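Local coordinates for protein O-methyltransferase, putative (Bacillus cereus, PDB 3DUW) that binds S-adenosyl-L-homocysteine and probably transfers methyl groups from S-adenosylmethionine to an oxygen of its acceptor substrate, at residues G66-Y71 with E93-I98; I98-I103 with V114-A119. All coordinates share one frame; numbering follows the deposited sequence.

Contact 1 (G66-Y71 with E93-I98). With SAH (S-adenosyl-L-homocysteine), chain C.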
loop_
_atom_site.group_PDB
_atom_site.type_symbol
_atom_site.label_atom_id
_atom_site.label_comp_id
_atom_site.label_asym_id
_atom_site.label_seq_id
_atom_site.Cartn_x
_atom_site.Cartn_y
_atom_site.Cartn_z
ATOM N N GLY A 66 -16.017 -3.894 -10.903
ATOM C CA GLY A 66 -16.338 -2.480 -11.023
ATOM C C GLY A 66 -15.371 -1.841 -12.016
ATOM O O GLY A 66 -14.294 -1.384 -11.629
ATOM N N THR A 67 -15.773 -1.766 -13.289
ATOM C CA THR A 67 -14.913 -1.226 -14.349
ATOM C C THR A 67 -15.055 0.274 -14.668
ATOM O O THR A 67 -14.046 0.923 -14.994
ATOM C CB THR A 67 -15.166 -1.981 -15.685
ATOM O OG1 THR A 67 -15.336 -3.386 -15.433
ATOM C CG2 THR A 67 -14.000 -1.751 -16.633
ATOM N N LEU A 68 -16.283 0.807 -14.595
ATOM C CA LEU A 68 -16.537 2.211 -14.960
ATOM C C LEU A 68 -16.040 2.458 -16.391
ATOM O O LEU A 68 -16.613 1.958 -17.358
ATOM C CB LEU A 68 -15.818 3.179 -14.033
ATOM C CG LEU A 68 -16.346 4.605 -13.973
ATOM C CD1 LEU A 68 -17.854 4.602 -13.759
ATOM C CD2 LEU A 68 -15.664 5.366 -12.852
ATOM N N GLY A 69 -14.961 3.208 -16.531
ATOM C CA GLY A 69 -14.441 3.488 -17.847
ATOM C C GLY A 69 -13.126 2.770 -18.131
ATOM O O GLY A 69 -12.490 2.994 -19.153
ATOM N N GLY A 70 -12.710 1.901 -17.214
ATOM C CA GLY A 70 -11.483 1.140 -17.391
ATOM C C GLY A 70 -10.203 1.853 -16.969
ATOM O O GLY A 70 -9.101 1.402 -17.298
ATOM N N TYR A 71 -10.333 2.962 -16.244
ATOM C CA TYR A 71 -9.153 3.689 -15.787
ATOM C C TYR A 71 -8.298 2.810 -14.861
ATOM O O TYR A 71 -7.112 2.613 -15.117
ATOM C CB TYR A 71 -9.572 4.979 -15.077
ATOM C CG TYR A 71 -8.411 5.876 -14.706
ATOM C CD1 TYR A 71 -7.764 6.656 -15.665
ATOM C CD2 TYR A 71 -7.952 5.932 -13.393
ATOM C CE1 TYR A 71 -6.687 7.472 -15.322
ATOM C CE2 TYR A 71 -6.879 6.739 -13.039
ATOM C CZ TYR A 71 -6.251 7.504 -14.005
ATOM O OH TYR A 71 -5.177 8.285 -13.642
ATOM N N GLU A 93 -24.085 -1.464 -19.374
ATOM C CA GLU A 93 -23.703 -1.763 -20.745
ATOM C C GLU A 93 -22.924 -0.579 -21.309
ATOM O O GLU A 93 -21.925 -0.758 -22.000
ATOM C CB GLU A 93 -24.941 -2.018 -21.608
ATOM C CG GLU A 93 -24.641 -2.851 -22.846
ATOM C CD GLU A 93 -25.822 -2.972 -23.784
ATOM O OE1 GLU A 93 -26.963 -3.136 -23.296
ATOM O OE2 GLU A 93 -25.602 -2.919 -25.012
ATOM N N LYS A 94 -23.390 0.630 -21.006
ATOM C CA LYS A 94 -22.726 1.841 -21.473
ATOM C C LYS A 94 -21.320 1.933 -20.886
ATOM O O LYS A 94 -20.353 2.139 -21.612
ATOM C CB LYS A 94 -23.527 3.086 -21.082
ATOM C CG LYS A 94 -22.821 4.392 -21.411
ATOM C CD LYS A 94 -23.679 5.598 -21.077
ATOM C CE LYS A 94 -22.893 6.885 -21.258
ATOM N NZ LYS A 94 -23.706 8.085 -20.921
ATOM N N HIS A 95 -21.198 1.777 -19.571
ATOM C CA HIS A 95 -19.873 1.840 -18.955
ATOM C C HIS A 95 -18.948 0.802 -19.575
ATOM O O HIS A 95 -17.811 1.105 -19.935
ATOM C CB HIS A 95 -19.938 1.572 -17.447
ATOM C CG HIS A 95 -20.613 2.648 -16.661
ATOM N ND1 HIS A 95 -20.596 2.677 -15.283
ATOM C CD2 HIS A 95 -21.345 3.720 -17.050
ATOM C CE1 HIS A 95 -21.288 3.719 -14.856
ATOM N NE2 HIS A 95 -21.753 4.368 -15.909
ATOM N N ALA A 96 -19.443 -0.426 -19.693
ATOM C CA ALA A 96 -18.643 -1.515 -20.235
ATOM C C ALA A 96 -18.111 -1.228 -21.630
ATOM O O ALA A 96 -16.943 -1.483 -21.912
ATOM C CB ALA A 96 -19.451 -2.807 -20.236
ATOM N N ASP A 97 -18.957 -0.697 -22.509
ATOM C CA ASP A 97 -18.495 -0.402 -23.858
ATOM C C ASP A 97 -17.503 0.745 -23.899
ATOM O O ASP A 97 -16.585 0.742 -24.718
ATOM C CB ASP A 97 -19.667 -0.121 -24.792
ATOM C CG ASP A 97 -20.272 -1.391 -25.339
ATOM O OD1 ASP A 97 -19.517 -2.379 -25.495
ATOM O OD2 ASP A 97 -21.487 -1.403 -25.626
ATOM N N ILE A 98 -17.687 1.725 -23.021
ATOM C CA ILE A 98 -16.758 2.843 -22.961
ATOM C C ILE A 98 -15.428 2.296 -22.447
ATOM O O ILE A 98 -14.370 2.649 -22.959
ATOM C CB ILE A 98 -17.288 3.970 -22.038
ATOM C CG1 ILE A 98 -18.490 4.643 -22.710
ATOM C CG2 ILE A 98 -16.187 4.991 -21.748
ATOM C CD1 ILE A 98 -19.173 5.684 -21.865
HETATM N N SAH C . -12.534 0.896 -10.331
HETATM C CA SAH C . -12.938 1.805 -11.466
HETATM C CB SAH C . -14.206 2.521 -11.140
HETATM C CG SAH C . -15.441 1.689 -10.886
HETATM S SD SAH C . -16.767 2.779 -10.210
HETATM C C SAH C . -11.809 2.875 -11.644
HETATM O O SAH C . -10.864 2.875 -10.850
HETATM O OXT SAH C . -11.939 3.691 -12.625
HETATM C "C5'" SAH C . -17.903 1.558 -9.692
HETATM C "C4'" SAH C . -18.493 0.734 -10.936
HETATM O "O4'" SAH C . -19.356 -0.189 -10.274
HETATM C "C3'" SAH C . -19.421 1.490 -11.875
HETATM O "O3'" SAH C . -18.950 1.469 -13.225
HETATM C "C2'" SAH C . -20.804 0.753 -11.662
HETATM O "O2'" SAH C . -21.630 0.777 -12.816
HETATM C "C1'" SAH C . -20.357 -0.632 -11.240
HETATM N N9 SAH C . -21.258 -1.404 -10.615
HETATM C C8 SAH C . -22.252 -1.132 -9.690
HETATM N N7 SAH C . -22.941 -2.158 -9.302
HETATM C C5 SAH C . -22.379 -3.246 -10.016
HETATM C C6 SAH C . -22.708 -4.650 -10.016
HETATM N N6 SAH C . -23.685 -5.189 -9.274
HETATM N N1 SAH C . -21.938 -5.426 -10.845
HETATM C C2 SAH C . -20.933 -4.922 -11.620
HETATM N N3 SAH C . -20.589 -3.586 -11.648
HETATM C C4 SAH C . -21.352 -2.809 -10.824
#

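Contact 2 (I98-I103 with V114-A119). With SAH (S-adenosyl-L-homocysteine), chain C.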
loop_
_atom_site.group_PDB
_atom_site.type_symbol
_atom_site.label_atom_id
_atom_site.label_comp_id
_atom_site.label_asym_id
_atom_site.label_seq_id
_atom_site.Cartn_x
_atom_site.Cartn_y
_atom_site.Cartn_z
ATOM N N ILE A 98 -17.687 1.725 -23.021
ATOM C CA ILE A 98 -16.758 2.843 -22.961
ATOM C C ILE A 98 -15.428 2.296 -22.447
ATOM O O ILE A 98 -14.370 2.649 -22.959
ATOM C CB ILE A 98 -17.288 3.970 -22.038
ATOM C CG1 ILE A 98 -18.490 4.643 -22.710
ATOM C CG2 ILE A 98 -16.187 4.991 -21.748
ATOM C CD1 ILE A 98 -19.173 5.684 -21.865
ATOM N N ALA A 99 -15.488 1.412 -21.452
ATOM C CA ALA A 99 -14.278 0.806 -20.900
ATOM C C ALA A 99 -13.534 0.017 -21.980
ATOM O O ALA A 99 -12.325 0.156 -22.132
ATOM C CB ALA A 99 -14.630 -0.107 -19.722
ATOM N N ARG A 100 -14.258 -0.814 -22.730
ATOM C CA ARG A 100 -13.636 -1.593 -23.797
ATOM C C ARG A 100 -12.949 -0.665 -24.787
ATOM O O ARG A 100 -11.862 -0.963 -25.273
ATOM C CB ARG A 100 -14.678 -2.436 -24.541
ATOM C CG ARG A 100 -15.284 -3.537 -23.702
ATOM C CD ARG A 100 -16.140 -4.490 -24.535
ATOM N NE ARG A 100 -16.784 -5.481 -23.676
ATOM C CZ ARG A 100 -17.998 -5.351 -23.152
ATOM N NH1 ARG A 100 -18.736 -4.276 -23.406
ATOM N NH2 ARG A 100 -18.457 -6.281 -22.322
ATOM N N SER A 101 -13.587 0.466 -25.073
ATOM C CA SER A 101 -13.045 1.437 -26.014
ATOM C C SER A 101 -11.773 2.073 -25.468
ATOM O O SER A 101 -10.792 2.232 -26.192
ATOM C CB SER A 101 -14.096 2.508 -26.314
ATOM O OG SER A 101 -15.285 1.910 -26.814
ATOM N N ASN A 102 -11.784 2.428 -24.185
ATOM C CA ASN A 102 -10.610 3.030 -23.566
ATOM C C ASN A 102 -9.482 2.021 -23.478
ATOM O O ASN A 102 -8.322 2.351 -23.723
ATOM C CB ASN A 102 -10.945 3.557 -22.170
ATOM C CG ASN A 102 -11.774 4.824 -22.215
ATOM O OD1 ASN A 102 -11.637 5.630 -23.134
ATOM N ND2 ASN A 102 -12.627 5.017 -21.215
ATOM N N ILE A 103 -9.824 0.788 -23.124
ATOM C CA ILE A 103 -8.834 -0.271 -23.014
ATOM C C ILE A 103 -8.207 -0.540 -24.382
ATOM O O ILE A 103 -7.006 -0.789 -24.489
ATOM C CB ILE A 103 -9.481 -1.553 -22.446
ATOM C CG1 ILE A 103 -9.850 -1.318 -20.977
ATOM C CG2 ILE A 103 -8.530 -2.735 -22.578
ATOM C CD1 ILE A 103 -10.667 -2.426 -20.354
ATOM N N VAL A 114 -13.607 -7.538 -20.594
ATOM C CA VAL A 114 -14.634 -6.810 -19.863
ATOM C C VAL A 114 -15.919 -7.616 -20.004
ATOM O O VAL A 114 -16.391 -7.839 -21.123
ATOM C CB VAL A 114 -14.876 -5.397 -20.451
ATOM C CG1 VAL A 114 -15.982 -4.697 -19.681
ATOM C CG2 VAL A 114 -13.602 -4.574 -20.395
ATOM N N ARG A 115 -16.477 -8.067 -18.885
ATOM C CA ARG A 115 -17.712 -8.841 -18.921
ATOM C C ARG A 115 -18.872 -7.998 -18.405
ATOM O O ARG A 115 -18.854 -7.521 -17.269
ATOM C CB ARG A 115 -17.582 -10.120 -18.084
ATOM C CG ARG A 115 -18.820 -11.010 -18.180
ATOM C CD ARG A 115 -18.643 -12.368 -17.507
ATOM N NE ARG A 115 -17.537 -13.135 -18.071
ATOM C CZ ARG A 115 -17.575 -14.442 -18.310
ATOM N NH1 ARG A 115 -18.671 -15.140 -18.041
ATOM N NH2 ARG A 115 -16.514 -15.052 -18.817
ATOM N N THR A 116 -19.881 -7.818 -19.250
ATOM C CA THR A 116 -21.046 -7.024 -18.890
ATOM C C THR A 116 -22.070 -7.831 -18.109
ATOM O O THR A 116 -22.365 -8.975 -18.451
ATOM C CB THR A 116 -21.741 -6.459 -20.141
ATOM O OG1 THR A 116 -20.804 -5.684 -20.898
ATOM C CG2 THR A 116 -22.916 -5.582 -19.745
ATOM N N GLY A 117 -22.614 -7.220 -17.061
ATOM C CA GLY A 117 -23.617 -7.884 -16.250
ATOM C C GLY A 117 -23.407 -7.661 -14.768
ATOM O O GLY A 117 -22.381 -7.119 -14.353
ATOM N N LEU A 118 -24.387 -8.054 -13.964
ATOM C CA LEU A 118 -24.261 -7.907 -12.521
ATOM C C LEU A 118 -23.112 -8.809 -12.092
ATOM O O LEU A 118 -23.048 -9.978 -12.481
ATOM C CB LEU A 118 -25.562 -8.317 -11.828
ATOM C CG LEU A 118 -26.783 -7.454 -12.164
ATOM C CD1 LEU A 118 -28.022 -8.019 -11.488
ATOM C CD2 LEU A 118 -26.535 -6.022 -11.713
ATOM N N ALA A 119 -22.195 -8.259 -11.302
ATOM C CA ALA A 119 -21.031 -9.009 -10.849
ATOM C C ALA A 119 -21.351 -10.382 -10.265
ATOM O O ALA A 119 -20.682 -11.359 -10.583
ATOM C CB ALA A 119 -20.234 -8.183 -9.842
HETATM N N SAH C . -12.534 0.896 -10.331
HETATM C CA SAH C . -12.938 1.805 -11.466
HETATM C CB SAH C . -14.206 2.521 -11.140
HETATM C CG SAH C . -15.441 1.689 -10.886
HETATM S SD SAH C . -16.767 2.779 -10.210
HETATM C C SAH C . -11.809 2.875 -11.644
HETATM O O SAH C . -10.864 2.875 -10.850
HETATM O OXT SAH C . -11.939 3.691 -12.625
HETATM C "C5'" SAH C . -17.903 1.558 -9.692
HETATM C "C4'" SAH C . -18.493 0.734 -10.936
HETATM O "O4'" SAH C . -19.356 -0.189 -10.274
HETATM C "C3'" SAH C . -19.421 1.490 -11.875
HETATM O "O3'" SAH C . -18.950 1.469 -13.225
HETATM C "C2'" SAH C . -20.804 0.753 -11.662
HETATM O "O2'" SAH C . -21.630 0.777 -12.816
HETATM C "C1'" SAH C . -20.357 -0.632 -11.240
HETATM N N9 SAH C . -21.258 -1.404 -10.615
HETATM C C8 SAH C . -22.252 -1.132 -9.690
HETATM N N7 SAH C . -22.941 -2.158 -9.302
HETATM C C5 SAH C . -22.379 -3.246 -10.016
HETATM C C6 SAH C . -22.708 -4.650 -10.016
HETATM N N6 SAH C . -23.685 -5.189 -9.274
HETATM N N1 SAH C . -21.938 -5.426 -10.845
HETATM C C2 SAH C . -20.933 -4.922 -11.620
HETATM N N3 SAH C . -20.589 -3.586 -11.648
HETATM C C4 SAH C . -21.352 -2.809 -10.824
HETATM O O HOH W 1 -13.932 -7.167 -23.696
HETATM O O HOH W 2 -21.603 -3.628 -22.615
#

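Contact 1 (G66-Y71 with E93-I98)
Leu68 and His95 bring their backbones together with CA atoms 5.2 Å apart, where the turn of 66-71 runs past the first turn of helix 93-105; Leu68 O and His95 O, both acceptors, lie 3.0 Å from each other without bonding. The CB of His95 rests against that same peptide, 3.3 Å from Leu68 O. The Leu68 side chain starts off away from the helix, but with CG anti to the backbone N (chi1 -159°) its CD1 swings back to 3.7 Å from His95 ND1, meeting the ring obliquely. This is the glycine-rich loop after the first strand of a Rossmann-like methyltransferase fold, and the cofactor product lies across it. His95 ND1 donates to SAH O3' at 2.9 Å, the ribose hydroxyl lying near the ring plane at its edge, and the N-H...O angle of 154° is only moderately bent. Leucine suits the neighbouring place because its CB packs 3.4 Å from SAH CB while CD2 reaches toward the sulfur. At the amino acid end, SAH N donates to Gly66 O over 3.2 Å. At the backbone angles of Gly66 and Gly70 a CB would press on the preceding carbonyl oxygen, which calls for glycine, and a type II' turn from Thr67 to Gly70 closes with a bond from Gly70 N to Thr67 O. Glu90 holds the Leu68 N-H and also bonds to SAH.

Contact 2 (I98-I103 with V114-A119)
Arg100 reaches from helix 93-105 across Val114 to the edge strand 112-116, and both hydrogen bonds between the two segments come from its NH2. The axes of helix 98-103 and strand 114-116 are 9.5 Å apart and nearly antiparallel at 170°, the arrangement of a beta-alpha-beta unit, here strand 85-90, helix 93-105 and strand 112-116. The tight part is apolar. Val114 points toward the helix, and its CG2 meets Ile103 CD1 at 3.6 Å. Its CG1 sits over one face of the guanidinium, offset toward the rim. Beta-branched valine suits a strand and offers a methyl to each neighbour. The arginine stem, extended from CG to NE, runs along Val114 and brings the guanidinium to the strand's polar atoms. There NH2 reaches Thr116 OG1 at 2.8 Å, close to the guanidinium plane and fairly straight at 164°. The same nitrogen bonds to Val114 O at 2.9 Å, but from above the carbonyl plane and with the bond tilted from the guanidinium. Threonine fits because, with OG1 anti to the carbonyl carbon (chi1 -57°), its hydroxyl faces the arginine. The looser side is watery: one water accepts from Val114 N and weakly from Arg100 NE, while a second joins Arg100 NH1 to Thr116 OG1. Asp97, about one turn earlier in the helix, adds a salt bridge to NH1. Beyond the strand, Ala119 N donates to SAH N1 at 2.9 Å, reading the adenine edge. With two protein acceptors at NH2, a water and the Asp97 carboxylate at NH1 and a weaker water bond at NE, the guanidinium is probably held in its rotation and likely to remain charged.

How the contacts relate
From the N terminus, strand 61-65 leads into the loop of 66-71; the chain then passes through helix 71-77 and strand 85-90 before helix 93-105 returns to that loop, and contact 1 closes. Contact 2 follows in series, neither nested nor crossed, when strand 112-116 comes back along the later turns of the same helix. The two helix segments meet at Ile98. The helix thus touches the cofactor loop with its first turns and the edge of the sheet with its later ones. Asn102 ND2 probably bonds to Gly69 O, and Ala99 packs on Thr67, joining the two contacts directly. Both contacts also border SAH, along different parts of its length.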